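Local coordinates for Sensory/regulatory protein rpfC (Xanthomonas campestris pv. campestris, PDB 3M6M) that is a sensory histidine kinase of two-component signalling, represented here by its receiver domain, which probably accepts a phosphoryl group, at residues D52-E56 with E57-A61; A98-P102 with E103-A107; K119-A123 with A124-D128. All blocks are in the same frame, centred on the assembly; numbering follows the deposited sequence.

Contact 1: residues D52-E56 with E57-A61; sequences DAMAE and EDYDA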
loop_
_atom_site.group_PDB
_atom_site.type_symbol
_atom_site.label_atom_id
_atom_site.label_comp_id
_atom_site.label_asym_id
_atom_site.label_seq_id
_atom_site.Cartn_x
_atom_site.Cartn_y
_atom_site.Cartn_z
ATOM N N ASP D 52 -25.944 22.607 -22.442
ATOM C CA ASP D 52 -27.369 22.690 -22.778
ATOM C C ASP D 52 -27.629 22.510 -24.279
ATOM O O ASP D 52 -28.608 21.868 -24.674
ATOM C CB ASP D 52 -27.964 24.020 -22.296
ATOM C CG ASP D 52 -28.205 24.055 -20.788
ATOM O OD1 ASP D 52 -28.093 23.000 -20.122
ATOM O OD2 ASP D 52 -28.517 25.147 -20.268
ATOM N N ALA D 53 -26.746 23.075 -25.102
ATOM C CA ALA D 53 -26.852 22.973 -26.558
ATOM C C ALA D 53 -26.583 21.557 -27.071
ATOM O O ALA D 53 -27.243 21.095 -28.004
ATOM C CB ALA D 53 -25.915 23.973 -27.230
ATOM N N MET D 54 -25.620 20.877 -26.448
ATOM C CA MET D 54 -25.209 19.529 -26.851
ATOM C C MET D 54 -26.284 18.479 -26.582
ATOM O O MET D 54 -26.305 17.423 -27.218
ATOM C CB MET D 54 -23.907 19.134 -26.154
ATOM C CG MET D 54 -22.676 19.843 -26.687
ATOM S SD MET D 54 -21.215 19.635 -25.647
ATOM C CE MET D 54 -20.659 18.019 -26.162
ATOM N N ALA D 55 -27.171 18.780 -25.637
ATOM C CA ALA D 55 -28.292 17.909 -25.313
ATOM C C ALA D 55 -29.458 18.104 -26.282
ATOM O O ALA D 55 -30.290 17.209 -26.451
ATOM C CB ALA D 55 -28.744 18.145 -23.881
ATOM N N GLU D 56 -29.511 19.275 -26.916
ATOM C CA GLU D 56 -30.580 19.603 -27.857
ATOM C C GLU D 56 -30.216 19.180 -29.282
ATOM O O GLU D 56 -31.062 18.669 -30.021
ATOM C CB GLU D 56 -30.909 21.100 -27.797
ATOM C CG GLU D 56 -32.350 21.447 -28.182
ATOM C CD GLU D 56 -32.516 21.789 -29.658
ATOM O OE1 GLU D 56 -32.015 22.855 -30.085
ATOM O OE2 GLU D 56 -33.164 21.005 -30.386
ATOM N N GLU D 57 -28.956 19.398 -29.658
ATOM C CA GLU D 57 -28.452 19.023 -30.981
ATOM C C GLU D 57 -27.074 18.368 -30.889
ATOM O O GLU D 57 -26.368 18.525 -29.892
ATOM C CB GLU D 57 -28.396 20.245 -31.909
ATOM C CG GLU D 57 -29.743 20.663 -32.503
ATOM C CD GLU D 57 -30.360 19.597 -33.402
ATOM O OE1 GLU D 57 -31.566 19.310 -33.239
ATOM O OE2 GLU D 57 -29.645 19.046 -34.266
ATOM N N ASP D 58 -26.700 17.636 -31.935
ATOM C CA ASP D 58 -25.398 16.978 -32.005
ATOM C C ASP D 58 -24.409 17.792 -32.840
ATOM O O ASP D 58 -24.769 18.349 -33.879
ATOM C CB ASP D 58 -25.543 15.561 -32.569
ATOM C CG ASP D 58 -26.407 14.666 -31.689
ATOM O OD1 ASP D 58 -27.438 14.162 -32.186
ATOM O OD2 ASP D 58 -26.062 14.470 -30.503
ATOM N N TYR D 59 -23.164 17.851 -32.373
ATOM C CA TYR D 59 -22.117 18.640 -33.025
ATOM C C TYR D 59 -20.876 17.802 -33.321
ATOM O O TYR D 59 -20.577 16.840 -32.607
ATOM C CB TYR D 59 -21.750 19.859 -32.168
ATOM C CG TYR D 59 -22.896 20.825 -31.957
ATOM C CD1 TYR D 59 -23.129 21.868 -32.855
ATOM C CD2 TYR D 59 -23.754 20.690 -30.864
ATOM C CE1 TYR D 59 -24.187 22.754 -32.667
ATOM C CE2 TYR D 59 -24.814 21.568 -30.668
ATOM C CZ TYR D 59 -25.023 22.597 -31.571
ATOM O OH TYR D 59 -26.071 23.467 -31.379
ATOM N N ASP D 60 -20.159 18.172 -34.380
ATOM C CA ASP D 60 -18.964 17.441 -34.797
ATOM C C ASP D 60 -17.757 17.735 -33.909
ATOM O O ASP D 60 -16.916 16.863 -33.695
ATOM C CB ASP D 60 -18.639 17.728 -36.265
ATOM C CG ASP D 60 -19.607 17.052 -37.223
ATOM O OD1 ASP D 60 -19.937 15.864 -37.006
ATOM O OD2 ASP D 60 -20.034 17.706 -38.198
ATOM N N ALA D 61 -17.685 18.963 -33.400
ATOM C CA ALA D 61 -16.595 19.393 -32.527
ATOM C C ALA D 61 -16.995 20.618 -31.713
ATOM O O ALA D 61 -17.784 21.447 -32.171
ATOM C CB ALA D 61 -15.335 19.686 -33.342
#
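Tyr59 brings the edge of its ring against the last turn of helix 47-56, where CE2 lies 3.6 Å from Ala53 O and close to the ring plane. Its CG sits beside the backbone nitrogen, on the far side from the carbonyl carbon (chi1 -62°), which carries the ring back to the helix. Ala53 O is the hub of the tight part: it accepts the N-H of Glu56 and that of Glu57, the latter at 2.9 Å from Glu57 N and nearly straight (165°), so one oxygen ties down both N-H groups. The ring also meets Ala53 CB and Met54 CG, with Met54 CG 4.4 Å from Tyr59 CD2. Alanine is small enough to let the ring edge reach the backbone. The outer side is looser and more polar. Glu56 and Glu57 run side by side, Glu56 OE2 only 3.7 Å from Glu57 OE1, their carboxylates turned 65° apart; a weak, long ion pair from Arg16 to Glu57 may ease their mutual repulsion. Ala53, Met54 and Tyr59 all rest on Leu18 of strand 16-20, while Ala61, which opens strand 61-65, pairs with Leu18 through the backbone, joining the helix end to the parallel sheet.

Contact 2: residues A98-P102 with E103-A107; sequences ADVTP and EAIRA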
loop_
_atom_site.group_PDB
_atom_site.type_symbol
_atom_site.label_atom_id
_atom_site.label_comp_id
_atom_site.label_asym_id
_atom_site.label_seq_id
_atom_site.Cartn_x
_atom_site.Cartn_y
_atom_site.Cartn_z
ATOM N N ALA D 98 -5.474 32.304 -23.729
ATOM C CA ALA D 98 -4.227 33.063 -23.729
ATOM C C ALA D 98 -3.273 32.464 -22.694
ATOM O O ALA D 98 -2.078 32.765 -22.686
ATOM C CB ALA D 98 -4.495 34.525 -23.432
ATOM N N ASP D 99 -3.829 31.621 -21.824
ATOM C CA ASP D 99 -3.061 30.817 -20.878
ATOM C C ASP D 99 -2.474 29.617 -21.614
ATOM O O ASP D 99 -3.209 28.758 -22.110
ATOM C CB ASP D 99 -3.965 30.346 -19.731
ATOM C CG ASP D 99 -3.194 29.695 -18.585
ATOM O OD1 ASP D 99 -3.848 29.259 -17.615
ATOM O OD2 ASP D 99 -1.949 29.615 -18.640
ATOM N N VAL D 100 -1.148 29.570 -21.685
ATOM C CA VAL D 100 -0.442 28.511 -22.401
ATOM C C VAL D 100 0.558 27.800 -21.470
ATOM O O VAL D 100 1.482 27.115 -21.921
ATOM C CB VAL D 100 0.219 29.066 -23.710
ATOM C CG1 VAL D 100 1.479 29.887 -23.409
ATOM C CG2 VAL D 100 0.497 27.943 -24.713
ATOM N N THR D 101 0.348 27.964 -20.165
ATOM C CA THR D 101 1.180 27.330 -19.142
ATOM C C THR D 101 0.957 25.816 -19.165
ATOM O O THR D 101 -0.191 25.369 -19.237
ATOM C CB THR D 101 0.856 27.890 -17.730
ATOM O OG1 THR D 101 0.807 29.320 -17.778
ATOM C CG2 THR D 101 1.912 27.468 -16.706
ATOM N N PRO D 102 2.054 25.024 -19.122
ATOM C CA PRO D 102 1.968 23.559 -19.071
ATOM C C PRO D 102 1.054 23.081 -17.947
ATOM O O PRO D 102 0.439 22.019 -18.053
ATOM C CB PRO D 102 3.410 23.134 -18.784
ATOM C CG PRO D 102 4.235 24.210 -19.366
ATOM C CD PRO D 102 3.457 25.482 -19.171
ATOM N N GLU D 103 0.980 23.878 -16.884
ATOM C CA GLU D 103 0.092 23.644 -15.758
ATOM C C GLU D 103 -1.356 23.518 -16.243
ATOM O O GLU D 103 -2.062 22.572 -15.879
ATOM C CB GLU D 103 0.231 24.800 -14.763
ATOM C CG GLU D 103 0.019 24.441 -13.300
ATOM C CD GLU D 103 1.045 23.460 -12.753
ATOM O OE1 GLU D 103 0.632 22.520 -12.043
ATOM O OE2 GLU D 103 2.254 23.626 -13.023
ATOM N N ALA D 104 -1.776 24.460 -17.089
ATOM C CA ALA D 104 -3.124 24.469 -17.656
ATOM C C ALA D 104 -3.313 23.446 -18.781
ATOM O O ALA D 104 -4.410 22.903 -18.949
ATOM C CB ALA D 104 -3.488 25.867 -18.141
ATOM N N ILE D 105 -2.252 23.190 -19.547
ATOM C CA ILE D 105 -2.300 22.216 -20.644
ATOM C C ILE D 105 -2.427 20.788 -20.105
ATOM O O ILE D 105 -3.187 19.982 -20.648
ATOM C CB ILE D 105 -1.074 22.325 -21.593
ATOM C CG1 ILE D 105 -0.873 23.771 -22.061
ATOM C CG2 ILE D 105 -1.246 21.407 -22.804
ATOM C CD1 ILE D 105 0.499 24.049 -22.662
ATOM N N ARG D 106 -1.688 20.491 -19.035
ATOM C CA ARG D 106 -1.742 19.187 -18.374
ATOM C C ARG D 106 -3.151 18.878 -17.867
ATOM O O ARG D 106 -3.676 17.792 -18.114
ATOM C CB ARG D 106 -0.730 19.122 -17.223
ATOM C CG ARG D 106 -0.666 17.784 -16.494
ATOM C CD ARG D 106 0.385 17.814 -15.391
ATOM N NE ARG D 106 0.332 16.623 -14.544
ATOM C CZ ARG D 106 -0.356 16.530 -13.408
ATOM N NH1 ARG D 106 -1.062 17.561 -12.958
ATOM N NH2 ARG D 106 -0.336 15.400 -12.714
ATOM N N ALA D 107 -3.756 19.846 -17.180
ATOM C CA ALA D 107 -5.103 19.703 -16.626
ATOM C C ALA D 107 -6.140 19.318 -17.682
ATOM O O ALA D 107 -6.947 18.412 -17.465
ATOM C CB ALA D 107 -5.519 20.976 -15.915
#
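The chain turns from loop into helix 102-110 as Thr101 O accepts Ile105 N at 3.0 Å, together with a weak bond from Ala104 N, and Pro102 O takes Arg106 N. Pro102 suits this first turn because its nitrogen has no hydrogen to offer and its ring fixes a helical phi. Ahead of it Asp99 grips Thr101 twice through OD2: Thr101 OG1 donates at 2.9 Å, nearly along the C-O axis, and Thr101 N donates from above the carboxylate plane, which makes an Asx turn. With CG anti to the backbone nitrogen (chi1 -171°), Asp99 also lays OD1 on the methyl of Ala104, OD1 to CB 3.5 Å. In the receiver fold this is the loop linking strand 93-97 to helix 102-110, a region that commonly shifts on phosphorylation in the family; here Asp99 touches His67 of the magnesium site. Thr101 sits at the N-cap but spends its hydroxyl on Asp99, leaving CG2 to meet Glu103 CB at 3.7 Å. Ile105 reaches back along the loop, CG1 against Thr101 O and CD1 3.3 Å from Val100 O, with Val100 CG2 beside CD1; its longer branch can lie against two carbonyls at once. The carboxylate of Glu103 instead leaves this contact, and its OE1 pairs in a salt bridge with a basic side chain of another protein's chain.

Contact 3: residues K119-A123 with A124-D128; sequences KPVVA and AKLLD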
loop_
_atom_site.group_PDB
_atom_site.type_symbol
_atom_site.label_atom_id
_atom_site.label_comp_id
_atom_site.label_asym_id
_atom_site.label_seq_id
_atom_site.Cartn_x
_atom_site.Cartn_y
_atom_site.Cartn_z
ATOM N N LYS D 119 -4.490 31.357 -27.966
ATOM C CA LYS D 119 -5.223 32.550 -28.367
ATOM C C LYS D 119 -4.267 33.754 -28.387
ATOM O O LYS D 119 -3.409 33.865 -27.506
ATOM C CB LYS D 119 -6.383 32.801 -27.403
ATOM C CG LYS D 119 -7.655 32.036 -27.724
ATOM C CD LYS D 119 -8.687 32.159 -26.606
ATOM C CE LYS D 119 -9.514 33.431 -26.700
ATOM N NZ LYS D 119 -10.451 33.546 -25.550
ATOM N N PRO D 120 -4.400 34.657 -29.386
ATOM C CA PRO D 120 -5.352 34.642 -30.504
ATOM C C PRO D 120 -5.121 33.460 -31.436
ATOM O O PRO D 120 -3.972 33.096 -31.708
ATOM C CB PRO D 120 -5.070 35.963 -31.231
ATOM C CG PRO D 120 -3.686 36.326 -30.843
ATOM C CD PRO D 120 -3.531 35.848 -29.435
ATOM N N VAL D 121 -6.211 32.870 -31.912
ATOM C CA VAL D 121 -6.142 31.626 -32.672
ATOM C C VAL D 121 -5.572 31.820 -34.084
ATOM O O VAL D 121 -5.955 32.745 -34.804
ATOM C CB VAL D 121 -7.516 30.885 -32.690
ATOM C CG1 VAL D 121 -8.528 31.587 -33.601
ATOM C CG2 VAL D 121 -7.340 29.426 -33.083
ATOM N N VAL D 122 -4.631 30.952 -34.449
ATOM C CA VAL D 122 -4.110 30.898 -35.809
ATOM C C VAL D 122 -5.084 30.067 -36.642
ATOM O O VAL D 122 -5.330 28.895 -36.336
ATOM C CB VAL D 122 -2.679 30.292 -35.869
ATOM C CG1 VAL D 122 -2.112 30.376 -37.284
ATOM C CG2 VAL D 122 -1.747 30.995 -34.886
ATOM N N ALA D 123 -5.637 30.687 -37.683
ATOM C CA ALA D 123 -6.635 30.053 -38.549
ATOM C C ALA D 123 -6.135 28.757 -39.191
ATOM O O ALA D 123 -6.888 27.789 -39.313
ATOM C CB ALA D 123 -7.112 31.033 -39.616
ATOM N N ALA D 124 -4.865 28.748 -39.591
ATOM C CA ALA D 124 -4.236 27.572 -40.193
ATOM C C ALA D 124 -4.125 26.407 -39.207
ATOM O O ALA D 124 -4.426 25.267 -39.560
ATOM C CB ALA D 124 -2.867 27.930 -40.759
ATOM N N LYS D 125 -3.699 26.703 -37.979
ATOM C CA LYS D 125 -3.548 25.684 -36.932
ATOM C C LYS D 125 -4.874 25.167 -36.384
ATOM O O LYS D 125 -4.959 24.016 -35.957
ATOM C CB LYS D 125 -2.661 26.190 -35.786
ATOM C CG LYS D 125 -1.321 25.462 -35.648
ATOM C CD LYS D 125 -0.368 25.760 -36.805
ATOM C CE LYS D 125 0.865 24.871 -36.750
ATOM N NZ LYS D 125 1.751 25.086 -37.927
ATOM N N LEU D 126 -5.898 26.017 -36.394
ATOM C CA LEU D 126 -7.226 25.622 -35.935
ATOM C C LEU D 126 -7.897 24.683 -36.938
ATOM O O LEU D 126 -8.375 23.613 -36.562
ATOM C CB LEU D 126 -8.104 26.853 -35.666
ATOM C CG LEU D 126 -9.496 26.654 -35.050
ATOM C CD1 LEU D 126 -9.418 26.104 -33.632
ATOM C CD2 LEU D 126 -10.281 27.956 -35.066
ATOM N N LEU D 127 -7.911 25.084 -38.209
ATOM C CA LEU D 127 -8.576 24.317 -39.269
ATOM C C LEU D 127 -7.917 22.967 -39.556
ATOM O O LEU D 127 -8.603 22.004 -39.904
ATOM C CB LEU D 127 -8.682 25.146 -40.554
ATOM C CG LEU D 127 -9.661 26.328 -40.558
ATOM C CD1 LEU D 127 -9.337 27.294 -41.690
ATOM C CD2 LEU D 127 -11.112 25.863 -40.640
ATOM N N ASP D 128 -6.595 22.903 -39.410
ATOM C CA ASP D 128 -5.846 21.658 -39.606
ATOM C C ASP D 128 -6.095 20.651 -38.484
ATOM O O ASP D 128 -6.163 19.444 -38.730
ATOM C CB ASP D 128 -4.346 21.939 -39.743
ATOM C CG ASP D 128 -3.968 22.463 -41.121
ATOM O OD1 ASP D 128 -4.765 23.211 -41.729
ATOM O OD2 ASP D 128 -2.864 22.127 -41.596
#
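Val121 and Leu126 meet at about a right angle where the loop after strand 115-118 of the receiver fold enters its last helix, 123-133. The methyl CG2 of Val121 does the touching: it lies 3.7 Å from Leu126 CB and 3.8 Å from Leu126 CD2. It gets there because CG1 takes the place between backbone nitrogen and carbonyl carbon (chi1 73°), which leaves CG2 to turn toward the helix. Val122, at the N-cap position, has no polar side chain to offer the first turn, but its carbonyl oxygen accepts Leu126 N at 2.9 Å, and its CB packs on Lys125 CB at 4.1 Å. One residue on, Ala123 O takes Leu127 N, while Leu127 CG passes the same oxygen at 3.4 Å. Ala123 and Ala124 suit the opening turn, alanine being a good helix former, and Lys125 carries its charged end away from the loop. Behind this shell, Val121 is wedged against Leu30 and Leu33 of helix 24-35 and Leu96 of strand 93-97, and Leu126 lies on Leu33 and Leu117. At the loop's start Lys119 sends NZ to salt bridges with Asp21 OD2 and Asp65 OD1, as the conserved lysine of receiver domains commonly does. The peptide bond that follows it is cis, drawing Lys119 CA and Pro120 CA to 3.0 Å.

Contacts 2 and 3 are the start turns of helices that follow adjacent parallel strands, and they touch: Ala98 N lies 3.8 Å from Lys119 CB, and Lys119 also pairs with Ser97 through the backbone. Their centres are about 17 Å apart. Both lie toward the magnesium site of Asp22, Asp65 and His67: the side chain of Asp99 is about 9 Å from the ion, that of Val121 about 13 Å. Contact 1 lies across the centre of the chain from both, its centre about 26 Å from that of contact 2 and about 22 Å from that of contact 3. It leads into strand 61-65, whose far end supplies Asp65 to the metal.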